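Local structure of variant surface glycoprotein MITat 1.13 (Trypanosoma brucei, 6Z8H) at residues A[41-45]-A[112-117]; A[98-102]-A[278-282]; A[189-193]-A[255-259]. The protein probably forms, with many copies of itself, the dense coat on the parasite surface whose antigenic switching lets the trypanosome evade the host immune response. All coordinates share one frame; numbering follows the deposited sequence.

Contact 1: residues A[41-45]-A[112-117]; sequences LLKRL and AISKIE
Ile116 and Leu45 carry this contact: they lose the most surface to it, and their side chains lie alongside each other, pointing opposite ways, between two helices. These are helices 34-75 and 78-129; the axes of the short segments 41-45 and 112-117 run antiparallel at 172° and approach to 10.3 Å. Ile116 reaches across with its longer branch, so that CD1 ends against the base of Leu45, 3.5 Å from Leu45 CB, and also touches Leu45 CD1. Its other branch, CG2, meets Leu45 CD2 at 3.8 Å. Leu45 holds CG anti to the backbone N (chi1 179°), which carries both methyls over to helix 78-129; there CD1 lies crosswise to Ile113, 4.1 Å from Ile113 CG1, with the methyl of Ala112 a little farther off.

One turn earlier on helix 34-75, Leu41 adds to the packing on Ile116. Its branch carbon CG sits 3.9 Å from Ile116 CG2, with Leu41 CD1 facing CG1 of the isoleucine and Leu41 CD2 facing CG2. At the margin, Leu42 CD2 lies across the bent side chain of Glu117, 3.8 Å from Glu117 OE2 and almost as close to OE1, a methyl against the carboxylate.

Helix 260-273 of the same chain packs on Ile116 through Ala264 and Leu268. Ile113 meets Ile113 of the second subunit, and Glu117 packs on Ser114 of that subunit, which places this part of helix 78-129 at the dimer interface.

With apolar branches doing nearly all the touching and the polar carboxylate kept to the border, the two helices are held here by shape fit and burial of hydrocarbon rather than by directional bonds.

Contact 2: residues A[98-102]-A[278-282]; sequences CRREL and TPCSS
Leu102 and the Cys98-Cys280 disulfide form the apolar middle of this contact, where the loop 278-282 is pressed against helix 78-129. Leu102 forks over the loop: CD1 rests 3.8 Å from Cys280 CB, while CD2 lies crosswise to the proline ring, 3.8 Å from Pro279 CG. Beside it the two sulfurs, Cys98 SG and Cys280 SG, are joined at 2.0 Å with a chi3 of -86°, close to the relaxed right-angle twist of a disulfide. Both cysteines place SG anti to the backbone N, and the CA atoms of Cys98 and Cys280 lie 4.1 Å apart. Pro279 also lays its CB against the backbone carbonyl of Glu101.

Outward from there the contact turns polar. The side chain of Glu101 reaches out to the loop, extended beyond CG, and its OE1 accepts the backbone N-H of Cys280 at 2.9 Å through the anti lone pair, the one away from OE2; the bond is moderately bent, at 151°. Two waters also donate to OE1. Water 1 lies 2.8 Å from Glu101 OE1, gives its other hydrogen to Thr278 O and accepts from Ser281 N; water 2 links the same oxygen to Ser282 N. A single carboxylate oxygen thus gathers three bonds and, directly or through water, fixes the backbone of the turn, in which Cys280 has a positive phi of 54°.

Helix 34-75 also holds the loop: Asn58 and Asn62 donate to the carbonyls of Cys280 and Ser282, and Tyr52 touches Leu102. The whole is a disulfide staple of a loop onto a long antiparallel helical hairpin, the core element of A-type variant surface glycoprotein N-terminal domains.

Contact 3: residues A[189-193]-A[255-259]; sequences AKLIT and DFLGS
An Asx motif at Asp255, crossed by a salt bridge from Lys190, joins two loops where the beta strands give way to the helices. Asp255 OD1 accepts the backbone N-H of Gly258, three residues on, at 3.0 Å, with the donor standing well above the carboxylate plane. The other oxygen faces the partner loop: Lys190 NZ reaches Asp255 OD2 at 3.1 Å on its syn side, only 19° out of plane, at the end of a side chain extended beyond CG. Having CG anti to its backbone N (chi1 -176°) lets Asp255 serve both partners, turning its own loop and tying it to the next.

Water 3 links the two backbones. It donates to Ile192 O at 2.7 Å and to Lys190 O, and accepts from Leu257 N. Apolar contacts accompany these polar links: Ile192 CG2 meets the Phe256 ring edge-on, in its plane, 3.9 Å from CD2, and Leu257 CD1 approaches the carbonyls of Ala189 and Lys190, 3.7 Å from Ala189 O.

Val122, Tyr123, Leu126 and Leu129 of helix 78-129 back these residues, and Phe256 also packs on Ile160 of the second subunit. At the join of the antiparallel strands and the helical hairpin, one loop leads into strand 194-202, while the other leaves the neighbouring strand 247-253 and forms its Asx motif just before helix 260-273.

Overall arrangement
The three contacts are strung along the elongated chain. Contact 1 lies near its middle, with contact 2 centred about 21 Å from it and contact 3 about 17 Å; contacts 2 and 3 are about 36 Å apart, centre to centre, and none touches another. Contacts 1 and 2 both use helix 78-129, whose far end also backs contact 3. In sequence contact 1 comes wholly before contact 3, and contact 2 encloses contact 3 and interlocks with contact 1. The helical hairpin thus serves as a spine: contact 1 pairs its helices, contact 2 pins a later loop to it, and contact 3 joins loops beside the five-stranded sheet. Contacts 1 and 3 also meet the second subunit.

Contact 1: residues A[41-45]-A[112-117]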
loop_
_atom_site.group_PDB
_atom_site.type_symbol
_atom_site.label_atom_id
_atom_site.label_comp_id
_atom_site.label_asym_id
_atom_site.label_seq_id
_atom_site.Cartn_x
_atom_site.Cartn_y
_atom_site.Cartn_z
ATOM N N LEU A 41 3.907 -8.187 -13.352
ATOM C CA LEU A 41 3.028 -7.140 -12.843
ATOM C C LEU A 41 3.566 -6.545 -11.541
ATOM O O LEU A 41 3.512 -5.314 -11.326
ATOM C CB LEU A 41 1.625 -7.702 -12.638
ATOM C CG LEU A 41 0.494 -6.695 -12.406
ATOM C CD1 LEU A 41 0.468 -5.645 -13.529
ATOM C CD2 LEU A 41 -0.865 -7.378 -12.242
ATOM N N LEU A 42 4.133 -7.389 -10.674
ATOM C CA LEU A 42 4.745 -6.892 -9.449
ATOM C C LEU A 42 6.037 -6.141 -9.746
ATOM O O LEU A 42 6.359 -5.170 -9.052
ATOM C CB LEU A 42 5.021 -8.047 -8.496
ATOM C CG LEU A 42 3.808 -8.679 -7.850
ATOM C CD1 LEU A 42 4.210 -9.934 -7.078
ATOM C CD2 LEU A 42 3.123 -7.718 -6.894
ATOM N N LYS A 43 6.782 -6.542 -10.781
ATOM C CA LYS A 43 7.963 -5.779 -11.185
ATOM C C LYS A 43 7.581 -4.412 -11.737
ATOM O O LYS A 43 8.275 -3.418 -11.485
ATOM C CB LYS A 43 8.757 -6.569 -12.232
ATOM C CG LYS A 43 9.769 -7.534 -11.627
ATOM C CD LYS A 43 10.526 -8.336 -12.681
ATOM C CE LYS A 43 10.993 -9.654 -12.083
ATOM N NZ LYS A 43 12.174 -10.256 -12.785
ATOM N N ARG A 44 6.492 -4.333 -12.500
ATOM C CA ARG A 44 6.011 -3.045 -12.976
ATOM C C ARG A 44 5.529 -2.176 -11.820
ATOM O O ARG A 44 5.796 -0.961 -11.780
ATOM C CB ARG A 44 4.896 -3.250 -13.983
ATOM C CG ARG A 44 5.333 -3.919 -15.277
ATOM C CD ARG A 44 4.138 -4.096 -16.172
ATOM N NE ARG A 44 3.579 -2.814 -16.593
ATOM C CZ ARG A 44 2.313 -2.641 -16.965
ATOM N NH1 ARG A 44 1.461 -3.667 -16.958
ATOM N NH2 ARG A 44 1.880 -1.459 -17.360
ATOM N N LEU A 45 4.827 -2.767 -10.862
ATOM C CA LEU A 45 4.426 -2.013 -9.682
ATOM C C LEU A 45 5.642 -1.443 -8.966
ATOM O O LEU A 45 5.630 -0.283 -8.511
ATOM C CB LEU A 45 3.674 -2.921 -8.724
ATOM C CG LEU A 45 3.211 -2.254 -7.418
ATOM C CD1 LEU A 45 2.290 -1.074 -7.719
ATOM C CD2 LEU A 45 2.531 -3.239 -6.518
ATOM N N ALA A 112 -3.029 1.711 -7.173
ATOM C CA ALA A 112 -2.325 0.728 -7.993
ATOM C C ALA A 112 -1.855 -0.455 -7.153
ATOM O O ALA A 112 -1.970 -1.614 -7.580
ATOM C CB ALA A 112 -1.151 1.397 -8.695
ATOM N N ILE A 113 -1.343 -0.203 -5.957
ATOM C CA ILE A 113 -0.929 -1.294 -5.082
ATOM C C ILE A 113 -2.102 -2.229 -4.816
ATOM O O ILE A 113 -1.993 -3.463 -4.928
ATOM C CB ILE A 113 -0.371 -0.762 -3.753
ATOM C CG1 ILE A 113 0.970 -0.057 -3.983
ATOM C CG2 ILE A 113 -0.286 -1.910 -2.735
ATOM C CD1 ILE A 113 1.418 0.772 -2.781
ATOM N N SER A 114 -3.259 -1.663 -4.481
ATOM C CA SER A 114 -4.376 -2.527 -4.116
ATOM C C SER A 114 -4.866 -3.325 -5.314
ATOM O O SER A 114 -5.191 -4.509 -5.182
ATOM C CB SER A 114 -5.513 -1.716 -3.525
ATOM O OG SER A 114 -6.178 -0.955 -4.495
ATOM N N LYS A 115 -4.917 -2.709 -6.494
ATOM C CA LYS A 115 -5.441 -3.392 -7.675
ATOM C C LYS A 115 -4.461 -4.430 -8.211
ATOM O O LYS A 115 -4.871 -5.532 -8.596
ATOM C CB LYS A 115 -5.829 -2.332 -8.705
ATOM C CG LYS A 115 -7.111 -1.606 -8.337
ATOM C CD LYS A 115 -7.336 -0.363 -9.165
ATOM C CE LYS A 115 -8.691 0.269 -8.885
ATOM N NZ LYS A 115 -9.087 1.179 -9.991
ATOM N N ILE A 116 -3.165 -4.146 -8.182
ATOM C CA ILE A 116 -2.167 -5.114 -8.628
ATOM C C ILE A 116 -2.088 -6.294 -7.673
ATOM O O ILE A 116 -1.970 -7.438 -8.119
ATOM C CB ILE A 116 -0.795 -4.438 -8.820
ATOM C CG1 ILE A 116 -0.734 -3.677 -10.143
ATOM C CG2 ILE A 116 0.319 -5.468 -8.695
ATOM C CD1 ILE A 116 0.520 -2.901 -10.348
ATOM N N GLU A 117 -2.123 -6.053 -6.361
ATOM C CA GLU A 117 -2.036 -7.153 -5.404
ATOM C C GLU A 117 -3.278 -8.049 -5.461
ATOM O O GLU A 117 -3.156 -9.274 -5.348
ATOM C CB GLU A 117 -1.787 -6.616 -3.987
ATOM C CG GLU A 117 -0.392 -6.006 -3.808
ATOM C CD GLU A 117 0.743 -7.046 -3.798
ATOM O OE1 GLU A 117 0.499 -8.237 -4.098
ATOM O OE2 GLU A 117 1.884 -6.626 -3.481
#

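Contact 2: residues A[98-102]-A[278-282]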
loop_
_atom_site.group_PDB
_atom_site.type_symbol
_atom_site.label_atom_id
_atom_site.label_comp_id
_atom_site.label_asym_id
_atom_site.label_seq_id
_atom_site.Cartn_x
_atom_site.Cartn_y
_atom_site.Cartn_z
ATOM N N CYS A 98 7.938 19.419 -3.265
ATOM C CA CYS A 98 8.197 18.018 -2.939
ATOM C C CYS A 98 7.008 17.404 -2.215
ATOM O O CYS A 98 6.513 16.330 -2.589
ATOM C CB CYS A 98 9.465 17.985 -2.078
ATOM S SG CYS A 98 9.645 16.489 -1.099
ATOM N N ARG A 99 6.516 18.085 -1.191
ATOM C CA ARG A 99 5.404 17.558 -0.418
ATOM C C ARG A 99 4.128 17.509 -1.236
ATOM O O ARG A 99 3.375 16.535 -1.141
ATOM C CB ARG A 99 5.206 18.429 0.819
ATOM C CG ARG A 99 6.254 18.245 1.839
ATOM C CD ARG A 99 6.118 19.310 2.907
ATOM N NE ARG A 99 7.023 19.007 3.995
ATOM C CZ ARG A 99 7.266 19.844 5.012
ATOM N NH1 ARG A 99 6.698 21.056 5.047
ATOM N NH2 ARG A 99 8.117 19.498 5.973
ATOM N N ARG A 100 3.885 18.497 -2.088
ATOM C CA ARG A 100 2.658 18.500 -2.881
ATOM C C ARG A 100 2.682 17.406 -3.931
ATOM O O ARG A 100 1.657 16.768 -4.191
ATOM C CB ARG A 100 2.458 19.858 -3.541
ATOM C CG ARG A 100 2.103 20.893 -2.518
ATOM C CD ARG A 100 1.773 22.280 -3.092
ATOM N NE ARG A 100 1.363 23.205 -2.042
ATOM C CZ ARG A 100 0.103 23.443 -1.685
ATOM N NH1 ARG A 100 -0.890 22.816 -2.301
ATOM N NH2 ARG A 100 -0.153 24.309 -0.709
ATOM N N GLU A 101 3.851 17.166 -4.518
ATOM C CA GLU A 101 3.986 16.078 -5.473
ATOM C C GLU A 101 3.689 14.742 -4.809
ATOM O O GLU A 101 3.056 13.863 -5.415
ATOM C CB GLU A 101 5.393 16.104 -6.063
ATOM C CG GLU A 101 5.567 17.195 -7.132
ATOM C CD GLU A 101 6.976 17.268 -7.727
ATOM O OE1 GLU A 101 7.916 16.610 -7.209
ATOM O OE2 GLU A 101 7.139 18.020 -8.707
ATOM N N LEU A 102 4.214 14.533 -3.603
ATOM C CA LEU A 102 3.923 13.304 -2.876
ATOM C C LEU A 102 2.443 13.178 -2.560
ATOM O O LEU A 102 1.875 12.098 -2.718
ATOM C CB LEU A 102 4.795 13.194 -1.632
ATOM C CG LEU A 102 6.253 12.844 -1.853
ATOM C CD1 LEU A 102 7.120 13.083 -0.672
ATOM C CD2 LEU A 102 6.328 11.360 -2.281
ATOM N N THR A 278 7.433 10.084 -10.355
ATOM C CA THR A 278 8.708 10.368 -9.694
ATOM C C THR A 278 8.550 11.603 -8.822
ATOM O O THR A 278 9.181 12.640 -9.068
ATOM C CB THR A 278 9.847 10.580 -10.701
ATOM O OG1 THR A 278 9.514 11.610 -11.656
ATOM C CG2 THR A 278 10.197 9.297 -11.475
ATOM N N PRO A 279 7.717 11.523 -7.795
ATOM C CA PRO A 279 7.488 12.689 -6.928
ATOM C C PRO A 279 8.686 13.002 -6.056
ATOM O O PRO A 279 9.456 12.144 -5.648
ATOM C CB PRO A 279 6.306 12.255 -6.056
ATOM C CG PRO A 279 6.459 10.743 -5.980
ATOM C CD PRO A 279 6.976 10.323 -7.355
ATOM N N CYS A 280 8.827 14.294 -5.738
ATOM C CA CYS A 280 9.844 14.773 -4.798
ATOM C C CYS A 280 11.244 14.309 -5.203
ATOM O O CYS A 280 11.994 13.747 -4.400
ATOM C CB CYS A 280 9.553 14.356 -3.357
ATOM S SG CYS A 280 10.752 15.248 -2.245
ATOM N N SER A 281 11.596 14.534 -6.472
ATOM C CA SER A 281 12.923 14.138 -6.925
ATOM C C SER A 281 13.993 15.190 -6.643
ATOM O O SER A 281 15.182 14.878 -6.772
ATOM C CB SER A 281 12.930 13.826 -8.426
ATOM O OG SER A 281 12.641 14.949 -9.227
ATOM N N SER A 282 13.623 16.418 -6.247
ATOM C CA SER A 282 14.579 17.505 -6.082
ATOM C C SER A 282 15.002 17.594 -4.622
ATOM O O SER A 282 14.190 17.370 -3.717
ATOM C CB SER A 282 13.942 18.826 -6.501
ATOM O OG SER A 282 13.652 18.825 -7.883
HETATM O O HOH W 1 9.803 15.284 -8.865
HETATM O O HOH W 2 10.770 17.585 -6.290
#

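Contact 3: residues A[189-193]-A[255-259]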
loop_
_atom_site.group_PDB
_atom_site.type_symbol
_atom_site.label_atom_id
_atom_site.label_comp_id
_atom_site.label_asym_id
_atom_site.label_seq_id
_atom_site.Cartn_x
_atom_site.Cartn_y
_atom_site.Cartn_z
ATOM N N ALA A 189 -1.960 -10.886 -19.172
ATOM C CA ALA A 189 -2.770 -11.895 -19.844
ATOM C C ALA A 189 -3.779 -12.516 -18.886
ATOM O O ALA A 189 -3.517 -12.685 -17.695
ATOM C CB ALA A 189 -1.885 -12.991 -20.451
ATOM N N LYS A 190 -4.928 -12.912 -19.439
ATOM C CA LYS A 190 -5.976 -13.528 -18.636
ATOM C C LYS A 190 -5.702 -15.008 -18.401
ATOM O O LYS A 190 -6.084 -15.545 -17.359
ATOM C CB LYS A 190 -7.317 -13.360 -19.347
ATOM C CG LYS A 190 -8.217 -12.270 -18.798
ATOM C CD LYS A 190 -9.519 -12.225 -19.593
ATOM C CE LYS A 190 -10.667 -11.724 -18.747
ATOM N NZ LYS A 190 -11.808 -11.223 -19.570
ATOM N N LEU A 191 -4.998 -15.641 -19.333
ATOM C CA LEU A 191 -4.574 -17.042 -19.256
ATOM C C LEU A 191 -5.675 -18.111 -19.359
ATOM O O LEU A 191 -5.600 -18.986 -20.222
ATOM C CB LEU A 191 -3.716 -17.318 -18.016
ATOM C CG LEU A 191 -2.539 -16.341 -17.838
ATOM C CD1 LEU A 191 -1.871 -16.639 -16.516
ATOM C CD2 LEU A 191 -1.534 -16.453 -18.968
ATOM N N ILE A 192 -6.672 -18.091 -18.483
ATOM C CA ILE A 192 -7.737 -19.094 -18.469
ATOM C C ILE A 192 -9.061 -18.379 -18.700
ATOM O O ILE A 192 -9.416 -17.451 -17.945
ATOM C CB ILE A 192 -7.751 -19.899 -17.156
ATOM C CG1 ILE A 192 -6.455 -20.704 -17.010
ATOM C CG2 ILE A 192 -8.984 -20.773 -17.103
ATOM C CD1 ILE A 192 -6.323 -21.446 -15.677
ATOM N N THR A 193 -9.749 -18.760 -19.777
ATOM C CA THR A 193 -11.113 -18.336 -20.046
ATOM C C THR A 193 -12.123 -19.482 -20.141
ATOM O O THR A 193 -13.331 -19.220 -20.098
ATOM C CB THR A 193 -11.167 -17.546 -21.362
ATOM O OG1 THR A 193 -10.566 -18.308 -22.416
ATOM C CG2 THR A 193 -10.403 -16.282 -21.238
ATOM N N ASP A 255 -13.845 -17.702 -16.710
ATOM C CA ASP A 255 -13.124 -16.401 -16.687
ATOM C C ASP A 255 -12.811 -16.018 -15.232
ATOM O O ASP A 255 -13.646 -15.362 -14.630
ATOM C CB ASP A 255 -13.950 -15.339 -17.377
ATOM C CG ASP A 255 -13.212 -14.029 -17.464
ATOM O OD1 ASP A 255 -12.092 -13.995 -17.009
ATOM O OD2 ASP A 255 -13.687 -13.161 -18.122
ATOM N N PHE A 256 -11.658 -16.419 -14.729
ATOM C CA PHE A 256 -11.313 -16.177 -13.331
ATOM C C PHE A 256 -10.937 -14.724 -13.080
ATOM O O PHE A 256 -11.392 -14.116 -12.106
ATOM C CB PHE A 256 -10.161 -17.079 -12.921
ATOM C CG PHE A 256 -10.576 -18.518 -12.694
ATOM C CD1 PHE A 256 -11.092 -18.887 -11.472
ATOM C CD2 PHE A 256 -10.457 -19.499 -13.696
ATOM C CE1 PHE A 256 -11.502 -20.205 -11.238
ATOM C CE2 PHE A 256 -10.834 -20.818 -13.448
ATOM C CZ PHE A 256 -11.364 -21.160 -12.220
ATOM N N LEU A 257 -10.107 -14.151 -13.948
ATOM C CA LEU A 257 -9.584 -12.811 -13.688
ATOM C C LEU A 257 -10.598 -11.721 -13.994
ATOM O O LEU A 257 -10.535 -10.630 -13.401
ATOM C CB LEU A 257 -8.332 -12.553 -14.523
ATOM C CG LEU A 257 -6.961 -12.696 -13.850
ATOM C CD1 LEU A 257 -5.838 -12.614 -14.878
ATOM C CD2 LEU A 257 -6.808 -11.671 -12.783
ATOM N N GLY A 258 -11.502 -11.957 -14.928
ATOM C CA GLY A 258 -12.392 -10.889 -15.344
ATOM C C GLY A 258 -11.582 -9.693 -15.786
ATOM O O GLY A 258 -10.645 -9.809 -16.574
ATOM N N SER A 259 -11.937 -8.533 -15.258
ATOM C CA SER A 259 -11.250 -7.297 -15.592
ATOM C C SER A 259 -10.197 -6.914 -14.558
ATOM O O SER A 259 -9.717 -5.778 -14.584
ATOM C CB SER A 259 -12.272 -6.185 -15.802
ATOM O OG SER A 259 -12.961 -5.843 -14.618
HETATM O O HOH W 3 -8.859 -15.732 -15.997
#